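Local coordinates for penicillin-binding protein activator LpoB (Salmonella enterica subsp. enterica serovar Typhimurium, PDB 4Q6V) that probably regulates peptidoglycan synthesis as an outer-membrane lipoprotein essential for penicillin-binding protein 1B function, represented here by its C-terminal domain, at residues Tyr98-Ser103 / Met115-Val120; Asp29-Arg34 / Asn42-Thr47; Asp18-Gly23 / Gly56-Val61; Ser67-Gln72 / Ile88-Asn93. All blocks are in the same frame, centred on the assembly; numbering follows the deposited sequence.

Interaction 1. Residues Tyr98-Ser103 / Met115-Val120; sequences YVLYSS and MQLMLV
The beta hairpin of strands 98-106 and 112-119 pairs V99 with M118 and Y101 with Q116 as antiparallel hydrogen-bonded pairs; Y98, L100 and S102 face L119, L117 and M115 in the non-hydrogen-bonded positions between and beyond. M118 N reaches V99 O at 2.7 Å with an N-H...O angle of 179°, and Y101 N meets Q116 O at 2.8 Å. The strand axes lie 4.6 Å apart. These are the third and fourth strands of the mixed five-stranded sheet. V99, Y101 and M118 touch helix 84-94, while L100, S102 and M115 touch helix 41-54. On the first of these faces the selenium of selenomethionine M118 sits at the edge of the Y101 ring, SE 5.3 Å from its centroid, a Met-aromatic contact. One face of that ring carries V99 CG1, and its buried OH has no partner in the model. On the opposite face of the sheet, the strand register sets Y98 CB 3.7 Å from L117 CD1. Y98 CG is anti to its carbonyl carbon (chi1 -53°), which swings the ring so that CE1 lies 3.7 Å from L119 CD1. The Y98 hydroxyl is held by G19 O and T21 N. S102 CB and M115 CG are packed tightly at 3.5 Å, beside L48.

Interaction 2. Residues Asp29-Arg34 / Asn42-Thr47; sequences DSVNNR and NEATET
V31 N donates to T45 OG1 at 3.1 Å with an N-H...O angle of 155°, a backbone amide of 29-34 bonded to a helix side chain. The torsion of T45 explains why its oxygen is the atom that meets V31: OG1 is anti to the carbonyl carbon (chi1 -55°), beside its own backbone N, where it also bonds A41 O one turn earlier in the helix. OG1 thus joins two backbone groups, while the methyl branch CG2 lies against S30 CA at 3.8 Å. V31 touches with CG2, which stands anti to its carbonyl carbon and beside its N because CG1 takes the place anti to N (chi1 -179°). This methyl runs past T45 in the opposite direction, 3.7 Å from T45 OG1, and packs on A44 CB at 4.0 Å. V31 and T45 contribute most of the small buried contact, with A44 and S30 adding less.

Strand 25-35 and helix 41-54 are the first two elements of a beta-alpha-beta unit completed by strand 59-60. On the sheet side, D29 and N32 bond the backbone of L100 and S102, and V31 touches S102; on the helix side, A44 packs on W3 of helix 3-15.

Interaction 3. Residues Asp18-Gly23 / Gly56-Val61; sequences DGVTAG and GKFTLV
G56 O takes a weak hydrogen bond from G23 N, 3.1 Å long and bent to 134° at the hydrogen; this amide is the one hydrogen-bond donor to it across the two segments. The methyl carbon A22 CB lies 3.1 Å from the same oxygen, a tight non-bonded contact. The F58 ring lies beneath that oxygen, which stands above the ring and offset toward its rim. Apolar contacts and a CA-H...O contact accompany the bent bond. The latter runs to the next carbonyl, where G23 CA meets K57 O at 3.3 Å with an angle of 165° at the hydrogen, straighter than the amide. Positive phi at G23, G56 and K57 turns the chain sharply at these points. K57 lies along the glycine rather than reaching away from it: its CG is 3.5 Å from G23 CA, and further out CE lies 4.1 Å from A22 CB.

The buried element is F58, whose CG is anti to the carbonyl carbon (chi1 -60°). That torsion brings the far end of the ring to the 18-23 loop, where CE1 lies 3.7 Å from T21 O and CZ takes V20 CG1 at its edge, 4.1 Å away, the two side chains crossing at about a right angle. The contact is otherwise at the surface. It joins the loop between helix 3-15 and strand 25-35 to the start of edge strand 59-60, and F58 continues inward onto M14 and L15 of helix 3-15, L26 of strand 25-35 and L52 of helix 41-54.

Interaction 4. Residues Ser67-Gln72 / Ile88-Asn93; sequences SMAKQQ and IGIARN
I90 meets A69 and K70 with its two branches, and the side chain can be traced outward from its beta carbon. I90 CB points at the other helix but stays about 4.9 Å from A69 CB, so the contact is made farther out. The short branch ends in CG2. The long branch leaves through CG1, which is anti to the carbonyl carbon (chi1 -65°) and serves as a spacer, then turns at chi2 to deliver CD1 to the backbone of the partner helix. Both methyls, I90 CG2 and CD1, flank A69 CB, each 4.0 Å from it. CD1 also lies 3.7 Å from A69 C and 3.7 Å from K70 N, and it touches K70 CG. The methyl tip thus rests on the peptide between A69 and K70, while A69, whose small side chain points toward I90, lets the backbone come near: the CA atoms of A69 and I90 are 6.1 Å apart.

This is helix-helix packing between helices 63-72 and 84-94, whose axes in this region pass 9.5 Å apart at 113° to each other. The steep crossing is consistent with a contact of few residues, which buries 198 Å². L73, just past the end of the first helix, lies against both I90 and N93. K70 points its CB away, yet its stem lies by I90, and its NZ is hydrogen-bonded to P77 O and D79 O in the connecting loop. Nearer the surface N93 CB lies beside A69 CB at 4.5 Å.

From the N terminus, the loop at 18-23 opens interaction 3, which closes at 56-61 and brackets strand 25-35 and helix 41-54. Interaction 2 opens and closes within that span, joining the strand to the helix that follows it. Interaction 4 then brings helices 63-72 and 84-94 together, and interaction 1 closes the hairpin last; these two follow in series, and no pair crosses. Interaction 1 touches all three others: its hairpin is tied to strand 25-35 of interaction 2, to the 18-23 loop of interaction 3 and to helix 84-94 of interaction 4. Interactions 2, 3 and 4 do not touch one another.

Interaction 1. Residues Tyr98-Ser103 / Met115-Val120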
loop_
_atom_site.group_PDB
_atom_site.type_symbol
_atom_site.label_atom_id
_atom_site.label_comp_id
_atom_site.label_asym_id
_atom_site.label_seq_id
_atom_site.Cartn_x
_atom_site.Cartn_y
_atom_site.Cartn_z
ATOM N N TYR A 98 5.560 -2.976 -8.615
ATOM C CA TYR A 98 5.265 -3.417 -7.285
ATOM C C TYR A 98 3.849 -3.108 -6.853
ATOM O O TYR A 98 3.226 -2.142 -7.313
ATOM C CB TYR A 98 6.231 -2.769 -6.285
ATOM C CG TYR A 98 7.707 -2.906 -6.571
ATOM C CD1 TYR A 98 8.402 -4.070 -6.249
ATOM C CD2 TYR A 98 8.411 -1.875 -7.145
ATOM C CE1 TYR A 98 9.761 -4.184 -6.500
ATOM C CE2 TYR A 98 9.756 -1.980 -7.410
ATOM C CZ TYR A 98 10.434 -3.124 -7.080
ATOM O OH TYR A 98 11.783 -3.197 -7.358
ATOM N N VAL A 99 3.339 -3.963 -5.957
ATOM C CA VAL A 99 2.134 -3.649 -5.211
ATOM C C VAL A 99 2.419 -3.614 -3.727
ATOM O O VAL A 99 3.048 -4.549 -3.162
ATOM C CB VAL A 99 0.988 -4.646 -5.518
ATOM C CG1 VAL A 99 -0.129 -4.489 -4.537
ATOM C CG2 VAL A 99 0.453 -4.442 -6.907
ATOM N N LEU A 100 1.950 -2.560 -3.072
ATOM C CA LEU A 100 2.091 -2.453 -1.619
ATOM C C LEU A 100 0.771 -2.666 -0.893
ATOM O O LEU A 100 -0.186 -1.884 -1.093
ATOM C CB LEU A 100 2.764 -1.132 -1.231
ATOM C CG LEU A 100 3.010 -0.923 0.266
ATOM C CD1 LEU A 100 3.958 -1.935 0.826
ATOM C CD2 LEU A 100 3.606 0.463 0.450
ATOM N N TYR A 101 0.724 -3.728 -0.093
ATOM C CA TYR A 101 -0.394 -3.918 0.797
ATOM C C TYR A 101 -0.088 -3.403 2.189
ATOM O O TYR A 101 1.036 -3.570 2.640
ATOM C CB TYR A 101 -0.793 -5.377 0.840
ATOM C CG TYR A 101 -1.007 -6.050 -0.500
ATOM C CD1 TYR A 101 -2.243 -6.013 -1.137
ATOM C CD2 TYR A 101 0.018 -6.806 -1.076
ATOM C CE1 TYR A 101 -2.461 -6.665 -2.343
ATOM C CE2 TYR A 101 -0.191 -7.487 -2.276
ATOM C CZ TYR A 101 -1.424 -7.411 -2.887
ATOM O OH TYR A 101 -1.609 -8.048 -4.101
ATOM N N SER A 102 -1.078 -2.824 2.858
ATOM C CA SER A 102 -0.985 -2.444 4.262
ATOM C C SER A 102 -2.331 -2.536 4.999
ATOM O O SER A 102 -3.424 -2.421 4.396
ATOM C CB SER A 102 -0.340 -1.045 4.365
ATOM O OG SER A 102 -1.142 -0.095 3.747
ATOM N N SER A 103 -2.257 -2.761 6.307
ATOM C CA SER A 103 -3.459 -2.861 7.119
ATOM C C SER A 103 -3.146 -2.565 8.550
ATOM O O SER A 103 -2.024 -2.818 8.954
ATOM C CB SER A 103 -4.080 -4.265 7.041
ATOM O OG SER A 103 -3.271 -5.163 7.774
HETATM N N MSE A 115 2.802 -4.206 6.672
HETATM C CA MSE A 115 2.909 -3.858 5.238
HETATM C C MSE A 115 3.604 -4.979 4.527
HETATM O O MSE A 115 4.415 -5.686 5.091
HETATM C CB MSE A 115 3.695 -2.559 5.061
HETATM C CG MSE A 115 2.906 -1.354 5.555
HETATM SE SE MSE A 115 3.806 0.361 5.146
HETATM C CE MSE A 115 5.607 -0.255 5.550
ATOM N N GLN A 116 3.258 -5.189 3.259
ATOM C CA GLN A 116 3.938 -6.155 2.425
ATOM C C GLN A 116 4.099 -5.668 0.979
ATOM O O GLN A 116 3.176 -5.082 0.399
ATOM C CB GLN A 116 3.166 -7.445 2.461
ATOM C CG GLN A 116 2.505 -7.716 3.807
ATOM C CD GLN A 116 1.376 -8.648 3.595
ATOM O OE1 GLN A 116 1.628 -9.828 3.292
ATOM N NE2 GLN A 116 0.147 -8.136 3.728
ATOM N N LEU A 117 5.274 -5.905 0.411
ATOM C CA LEU A 117 5.568 -5.472 -0.957
ATOM C C LEU A 117 5.665 -6.630 -1.922
ATOM O O LEU A 117 6.591 -7.485 -1.812
ATOM C CB LEU A 117 6.856 -4.656 -0.977
ATOM C CG LEU A 117 7.204 -4.021 -2.313
ATOM C CD1 LEU A 117 6.277 -2.857 -2.593
ATOM C CD2 LEU A 117 8.657 -3.605 -2.280
HETATM N N MSE A 118 4.771 -6.635 -2.912
HETATM C CA MSE A 118 4.674 -7.725 -3.876
HETATM C C MSE A 118 5.303 -7.326 -5.179
HETATM O O MSE A 118 4.962 -6.314 -5.795
HETATM C CB MSE A 118 3.204 -8.154 -4.032
HETATM C CG MSE A 118 3.056 -9.166 -5.125
HETATM SE SE MSE A 118 1.279 -9.969 -5.132
HETATM C CE MSE A 118 0.433 -8.564 -6.212
ATOM N N LEU A 119 6.245 -8.122 -5.658
ATOM C CA LEU A 119 6.733 -8.026 -7.057
ATOM C C LEU A 119 5.688 -8.501 -8.053
ATOM O O LEU A 119 5.269 -9.663 -7.998
ATOM C CB LEU A 119 8.015 -8.833 -7.225
ATOM C CG LEU A 119 8.830 -8.626 -8.517
ATOM C CD1 LEU A 119 9.504 -7.248 -8.514
ATOM C CD2 LEU A 119 9.876 -9.740 -8.662
ATOM N N VAL A 120 5.246 -7.597 -8.938
ATOM C CA VAL A 120 4.145 -7.892 -9.841
ATOM C C VAL A 120 4.474 -9.033 -10.798
ATOM O O VAL A 120 3.732 -10.003 -10.932
ATOM C CB VAL A 120 3.674 -6.623 -10.630
ATOM C CG1 VAL A 120 2.713 -6.978 -11.741
ATOM C CG2 VAL A 120 3.029 -5.637 -9.668
#

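Interaction 2. Residues Asp29-Arg34 / Asn42-Thr47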
loop_
_atom_site.group_PDB
_atom_site.type_symbol
_atom_site.label_atom_id
_atom_site.label_comp_id
_atom_site.label_asym_id
_atom_site.label_seq_id
_atom_site.Cartn_x
_atom_site.Cartn_y
_atom_site.Cartn_z
ATOM N N ASP A 29 -1.862 0.063 -2.355
ATOM C CA ASP A 29 -3.203 -0.370 -1.994
ATOM C C ASP A 29 -3.627 0.445 -0.759
ATOM O O ASP A 29 -2.773 0.859 0.036
ATOM C CB ASP A 29 -3.232 -1.885 -1.778
ATOM C CG ASP A 29 -4.560 -2.523 -2.095
ATOM O OD1 ASP A 29 -5.490 -1.809 -2.548
ATOM O OD2 ASP A 29 -4.647 -3.759 -1.866
ATOM N N SER A 30 -4.926 0.730 -0.662
ATOM C CA SER A 30 -5.440 1.551 0.432
ATOM C C SER A 30 -5.308 0.755 1.739
ATOM O O SER A 30 -5.485 -0.466 1.765
ATOM C CB SER A 30 -6.868 2.041 0.140
ATOM O OG SER A 30 -7.780 0.968 0.183
ATOM N N VAL A 31 -4.929 1.455 2.800
ATOM C CA VAL A 31 -4.751 0.851 4.108
ATOM C C VAL A 31 -6.085 0.215 4.541
ATOM O O VAL A 31 -7.165 0.849 4.490
ATOM C CB VAL A 31 -4.264 1.862 5.159
ATOM C CG1 VAL A 31 -4.047 1.223 6.520
ATOM C CG2 VAL A 31 -3.038 2.640 4.694
ATOM N N ASN A 32 -6.026 -1.052 4.903
ATOM C CA ASN A 32 -7.169 -1.818 5.321
ATOM C C ASN A 32 -7.336 -1.863 6.851
ATOM O O ASN A 32 -6.470 -2.317 7.580
ATOM C CB ASN A 32 -7.044 -3.233 4.775
ATOM C CG ASN A 32 -8.112 -4.186 5.264
ATOM O OD1 ASN A 32 -9.281 -3.837 5.304
ATOM N ND2 ASN A 32 -7.732 -5.423 5.612
ATOM N N ASN A 33 -8.495 -1.427 7.307
ATOM C CA ASN A 33 -8.817 -1.376 8.739
ATOM C C ASN A 33 -9.405 -2.686 9.214
ATOM O O ASN A 33 -10.527 -3.037 8.836
ATOM C CB ASN A 33 -9.799 -0.248 9.014
ATOM C CG ASN A 33 -10.318 -0.227 10.463
ATOM O OD1 ASN A 33 -9.620 -0.643 11.374
ATOM N ND2 ASN A 33 -11.507 0.357 10.677
ATOM N N ARG A 34 -8.632 -3.394 10.036
ATOM C CA ARG A 34 -9.079 -4.620 10.666
ATOM C C ARG A 34 -9.180 -4.470 12.193
ATOM O O ARG A 34 -9.226 -5.452 12.888
ATOM C CB ARG A 34 -8.109 -5.754 10.323
ATOM C CG ARG A 34 -7.915 -6.009 8.831
ATOM C CD ARG A 34 -7.540 -7.453 8.523
ATOM N NE ARG A 34 -6.278 -7.821 9.202
ATOM C CZ ARG A 34 -6.148 -8.621 10.281
ATOM N NH1 ARG A 34 -7.216 -9.204 10.853
ATOM N NH2 ARG A 34 -4.936 -8.856 10.811
ATOM N N ASN A 42 -8.579 6.658 4.105
ATOM C CA ASN A 42 -7.902 7.413 3.064
ATOM C C ASN A 42 -6.974 8.465 3.659
ATOM O O ASN A 42 -6.078 8.938 2.964
ATOM C CB ASN A 42 -8.901 8.038 2.076
ATOM C CG ASN A 42 -9.713 9.170 2.680
ATOM O OD1 ASN A 42 -9.717 9.378 3.898
ATOM N ND2 ASN A 42 -10.412 9.913 1.825
ATOM N N GLU A 43 -7.174 8.832 4.923
ATOM C CA GLU A 43 -6.210 9.692 5.615
ATOM C C GLU A 43 -4.895 8.996 5.956
ATOM O O GLU A 43 -3.820 9.585 5.954
ATOM C CB GLU A 43 -6.829 10.266 6.885
ATOM C CG GLU A 43 -6.012 11.365 7.555
ATOM C CD GLU A 43 -6.591 11.800 8.890
ATOM O OE1 GLU A 43 -7.089 10.928 9.668
ATOM O OE2 GLU A 43 -6.518 13.035 9.161
ATOM N N ALA A 44 -4.993 7.715 6.281
ATOM C CA ALA A 44 -3.820 6.876 6.510
ATOM C C ALA A 44 -3.128 6.577 5.186
ATOM O O ALA A 44 -1.909 6.538 5.144
ATOM C CB ALA A 44 -4.244 5.565 7.163
ATOM N N THR A 45 -3.922 6.405 4.124
ATOM C CA THR A 45 -3.433 6.051 2.791
ATOM C C THR A 45 -2.715 7.231 2.154
ATOM O O THR A 45 -1.678 7.021 1.544
ATOM C CB THR A 45 -4.592 5.599 1.889
ATOM O OG1 THR A 45 -5.320 4.526 2.504
ATOM C CG2 THR A 45 -4.061 5.129 0.534
ATOM N N GLU A 46 -3.254 8.438 2.319
ATOM C CA GLU A 46 -2.583 9.684 1.890
ATOM C C GLU A 46 -1.236 9.877 2.545
ATOM O O GLU A 46 -0.236 10.190 1.892
ATOM C CB GLU A 46 -3.442 10.922 2.108
ATOM C CG GLU A 46 -4.469 11.154 1.003
ATOM C CD GLU A 46 -3.839 11.534 -0.342
ATOM O OE1 GLU A 46 -2.903 12.366 -0.348
ATOM O OE2 GLU A 46 -4.237 11.020 -1.422
ATOM N N THR A 47 -1.187 9.650 3.853
ATOM C CA THR A 47 0.087 9.723 4.560
ATOM C C THR A 47 1.121 8.788 3.931
ATOM O O THR A 47 2.279 9.130 3.760
ATOM C CB THR A 47 -0.108 9.416 6.068
ATOM O OG1 THR A 47 -0.930 10.436 6.645
ATOM C CG2 THR A 47 1.204 9.378 6.829
#

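Interaction 3. Residues Asp18-Gly23 / Gly56-Val61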
loop_
_atom_site.group_PDB
_atom_site.type_symbol
_atom_site.label_atom_id
_atom_site.label_comp_id
_atom_site.label_asym_id
_atom_site.label_seq_id
_atom_site.Cartn_x
_atom_site.Cartn_y
_atom_site.Cartn_z
ATOM N N ASP A 18 16.862 -5.434 -0.526
ATOM C CA ASP A 18 17.234 -5.831 -1.879
ATOM C C ASP A 18 16.016 -6.167 -2.746
ATOM O O ASP A 18 15.064 -6.756 -2.260
ATOM C CB ASP A 18 18.223 -7.006 -1.882
ATOM C CG ASP A 18 18.636 -7.406 -3.310
ATOM O OD1 ASP A 18 19.294 -6.634 -4.045
ATOM O OD2 ASP A 18 18.299 -8.505 -3.767
ATOM N N GLY A 19 16.032 -5.756 -4.012
ATOM C CA GLY A 19 14.944 -6.038 -4.929
ATOM C C GLY A 19 13.949 -4.885 -5.048
ATOM O O GLY A 19 13.084 -4.911 -5.949
ATOM N N VAL A 20 14.089 -3.907 -4.151
ATOM C CA VAL A 20 13.279 -2.697 -4.194
ATOM C C VAL A 20 14.093 -1.597 -4.889
ATOM O O VAL A 20 15.098 -1.131 -4.378
ATOM C CB VAL A 20 12.831 -2.253 -2.791
ATOM C CG1 VAL A 20 11.837 -1.100 -2.911
ATOM C CG2 VAL A 20 12.214 -3.404 -1.994
ATOM N N THR A 21 13.656 -1.197 -6.076
ATOM C CA THR A 21 14.316 -0.147 -6.819
ATOM C C THR A 21 13.529 1.160 -6.698
ATOM O O THR A 21 12.355 1.244 -7.059
ATOM C CB THR A 21 14.516 -0.543 -8.276
ATOM O OG1 THR A 21 13.279 -0.436 -8.974
ATOM C CG2 THR A 21 14.984 -2.002 -8.411
ATOM N N ALA A 22 14.189 2.197 -6.180
ATOM C CA ALA A 22 13.606 3.521 -6.118
ATOM C C ALA A 22 13.379 4.095 -7.520
ATOM O O ALA A 22 14.131 3.831 -8.458
ATOM C CB ALA A 22 14.480 4.463 -5.277
ATOM N N GLY A 23 12.298 4.872 -7.670
ATOM C CA GLY A 23 11.977 5.551 -8.885
ATOM C C GLY A 23 11.096 4.701 -9.785
ATOM O O GLY A 23 10.812 5.089 -10.920
ATOM N N GLY A 56 12.415 7.690 -1.685
ATOM C CA GLY A 56 12.546 6.653 -2.704
ATOM C C GLY A 56 11.801 6.916 -4.000
ATOM O O GLY A 56 11.826 6.052 -4.885
ATOM N N LYS A 57 11.146 8.081 -4.113
ATOM C CA LYS A 57 10.888 8.775 -5.378
ATOM C C LYS A 57 10.118 7.851 -6.357
ATOM O O LYS A 57 10.193 8.038 -7.580
ATOM C CB LYS A 57 12.192 9.287 -6.010
ATOM C CG LYS A 57 12.837 8.376 -7.080
ATOM C CD LYS A 57 14.185 8.845 -7.667
ATOM C CE LYS A 57 15.280 7.796 -7.607
ATOM N NZ LYS A 57 16.236 8.059 -6.487
ATOM N N PHE A 58 9.349 6.885 -5.829
ATOM C CA PHE A 58 8.458 6.093 -6.657
ATOM C C PHE A 58 7.534 6.992 -7.456
ATOM O O PHE A 58 7.173 8.060 -6.994
ATOM C CB PHE A 58 7.590 5.162 -5.814
ATOM C CG PHE A 58 8.356 4.178 -4.990
ATOM C CD1 PHE A 58 8.891 3.037 -5.569
ATOM C CD2 PHE A 58 8.546 4.411 -3.625
ATOM C CE1 PHE A 58 9.607 2.133 -4.810
ATOM C CE2 PHE A 58 9.235 3.508 -2.862
ATOM C CZ PHE A 58 9.782 2.364 -3.455
ATOM N N THR A 59 7.170 6.562 -8.644
ATOM C CA THR A 59 5.987 7.043 -9.333
ATOM C C THR A 59 4.838 6.214 -8.866
ATOM O O THR A 59 4.832 5.004 -9.065
ATOM C CB THR A 59 6.119 6.847 -10.854
ATOM O OG1 THR A 59 7.188 7.657 -11.292
ATOM C CG2 THR A 59 4.854 7.298 -11.573
ATOM N N LEU A 60 3.877 6.869 -8.226
ATOM C CA LEU A 60 2.665 6.241 -7.747
ATOM C C LEU A 60 1.567 6.176 -8.805
ATOM O O LEU A 60 1.326 7.137 -9.559
ATOM C CB LEU A 60 2.158 6.910 -6.466
ATOM C CG LEU A 60 3.124 7.063 -5.296
ATOM C CD1 LEU A 60 2.401 7.697 -4.125
ATOM C CD2 LEU A 60 3.750 5.740 -4.900
ATOM N N VAL A 61 0.889 5.031 -8.858
ATOM C CA VAL A 61 -0.330 4.934 -9.676
ATOM C C VAL A 61 -1.334 5.830 -9.012
ATOM O O VAL A 61 -1.447 5.801 -7.785
ATOM C CB VAL A 61 -0.813 3.493 -9.791
ATOM C CG1 VAL A 61 -1.984 3.399 -10.729
ATOM C CG2 VAL A 61 0.328 2.584 -10.285
#

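Interaction 4. Residues Ser67-Gln72 / Ile88-Asn93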
loop_
_atom_site.group_PDB
_atom_site.type_symbol
_atom_site.label_atom_id
_atom_site.label_comp_id
_atom_site.label_asym_id
_atom_site.label_seq_id
_atom_site.Cartn_x
_atom_site.Cartn_y
_atom_site.Cartn_z
ATOM N N SER A 67 -9.187 3.742 -10.810
ATOM C CA SER A 67 -10.596 3.728 -11.162
ATOM C C SER A 67 -10.795 3.210 -12.601
ATOM O O SER A 67 -11.518 2.238 -12.847
ATOM C CB SER A 67 -11.215 5.123 -10.951
ATOM O OG SER A 67 -12.596 5.047 -10.785
HETATM N N MSE A 68 -10.101 3.841 -13.542
HETATM C CA MSE A 68 -10.159 3.412 -14.943
HETATM C C MSE A 68 -9.792 1.963 -15.142
HETATM O O MSE A 68 -10.472 1.249 -15.894
HETATM C CB MSE A 68 -9.174 4.213 -15.782
HETATM C CG MSE A 68 -9.309 5.715 -15.656
HETATM SE SE MSE A 68 -11.064 6.243 -16.348
HETATM C CE MSE A 68 -11.371 7.671 -15.003
ATOM N N ALA A 69 -8.683 1.519 -14.532
ATOM C CA ALA A 69 -8.250 0.148 -14.642
ATOM C C ALA A 69 -9.283 -0.846 -14.110
ATOM O O ALA A 69 -9.602 -1.846 -14.798
ATOM C CB ALA A 69 -6.916 -0.069 -13.958
ATOM N N LYS A 70 -9.867 -0.525 -12.943
ATOM C CA LYS A 70 -10.982 -1.328 -12.423
ATOM C C LYS A 70 -12.113 -1.489 -13.400
ATOM O O LYS A 70 -12.693 -2.539 -13.580
ATOM C CB LYS A 70 -11.474 -0.773 -11.096
ATOM C CG LYS A 70 -10.515 -0.984 -9.915
ATOM C CD LYS A 70 -11.126 -0.671 -8.566
ATOM C CE LYS A 70 -11.134 0.828 -8.321
ATOM N NZ LYS A 70 -11.566 1.127 -6.929
ATOM N N GLN A 71 -12.455 -0.400 -14.062
ATOM C CA GLN A 71 -13.569 -0.392 -14.976
ATOM C C GLN A 71 -13.217 -1.234 -16.238
ATOM O O GLN A 71 -14.042 -2.009 -16.724
ATOM C CB GLN A 71 -13.879 1.046 -15.360
ATOM C CG GLN A 71 -14.924 1.145 -16.450
ATOM C CD GLN A 71 -15.231 2.568 -16.819
ATOM O OE1 GLN A 71 -14.330 3.318 -17.250
ATOM N NE2 GLN A 71 -16.506 2.948 -16.660
ATOM N N GLN A 72 -11.988 -1.114 -16.736
ATOM C CA GLN A 72 -11.541 -1.951 -17.853
ATOM C C GLN A 72 -11.505 -3.453 -17.557
ATOM O O GLN A 72 -11.572 -4.267 -18.500
ATOM C CB GLN A 72 -10.197 -1.488 -18.364
ATOM C CG GLN A 72 -10.153 -0.048 -18.793
ATOM C CD GLN A 72 -8.736 0.482 -18.851
ATOM O OE1 GLN A 72 -7.780 -0.217 -18.512
ATOM N NE2 GLN A 72 -8.620 1.739 -19.251
ATOM N N ILE A 88 -2.863 -7.798 -8.860
ATOM C CA ILE A 88 -1.936 -8.069 -9.945
ATOM C C ILE A 88 -2.582 -7.797 -11.312
ATOM O O ILE A 88 -1.916 -7.298 -12.245
ATOM C CB ILE A 88 -1.429 -9.521 -9.917
ATOM C CG1 ILE A 88 -0.628 -9.739 -8.654
ATOM C CG2 ILE A 88 -0.501 -9.804 -11.081
ATOM C CD1 ILE A 88 -0.342 -11.184 -8.347
ATOM N N GLY A 89 -3.851 -8.194 -11.440
ATOM C CA GLY A 89 -4.629 -7.874 -12.639
ATOM C C GLY A 89 -4.596 -6.382 -12.908
ATOM O O GLY A 89 -4.370 -5.972 -14.041
ATOM N N ILE A 90 -4.763 -5.568 -11.869
ATOM C CA ILE A 90 -4.769 -4.132 -11.992
ATOM C C ILE A 90 -3.359 -3.605 -12.235
ATOM O O ILE A 90 -3.134 -2.770 -13.097
ATOM C CB ILE A 90 -5.417 -3.443 -10.758
ATOM C CG1 ILE A 90 -6.900 -3.782 -10.617
ATOM C CG2 ILE A 90 -5.294 -1.923 -10.842
ATOM C CD1 ILE A 90 -7.755 -3.273 -11.738
ATOM N N ALA A 91 -2.379 -4.119 -11.493
ATOM C CA ALA A 91 -0.993 -3.687 -11.587
ATOM C C ALA A 91 -0.517 -3.835 -12.999
ATOM O O ALA A 91 0.180 -2.953 -13.536
ATOM C CB ALA A 91 -0.150 -4.507 -10.638
ATOM N N ARG A 92 -0.905 -4.923 -13.668
ATOM C CA ARG A 92 -0.426 -5.178 -15.048
ATOM C C ARG A 92 -0.984 -4.205 -16.076
ATOM O O ARG A 92 -0.247 -3.741 -16.964
ATOM C CB ARG A 92 -0.720 -6.618 -15.453
ATOM C CG ARG A 92 0.050 -7.647 -14.627
ATOM C CD ARG A 92 0.263 -8.951 -15.400
ATOM N NE ARG A 92 1.256 -9.830 -14.761
ATOM C CZ ARG A 92 0.957 -10.913 -14.044
ATOM N NH1 ARG A 92 -0.303 -11.310 -13.851
ATOM N NH2 ARG A 92 1.942 -11.626 -13.508
ATOM N N ASN A 93 -2.266 -3.860 -15.919
ATOM C CA ASN A 93 -2.881 -2.856 -16.770
ATOM C C ASN A 93 -2.243 -1.498 -16.660
ATOM O O ASN A 93 -2.140 -0.839 -17.681
ATOM C CB ASN A 93 -4.391 -2.745 -16.511
ATOM C CG ASN A 93 -5.236 -3.358 -17.619
ATOM O OD1 ASN A 93 -6.348 -2.896 -17.909
ATOM N ND2 ASN A 93 -4.709 -4.404 -18.261
#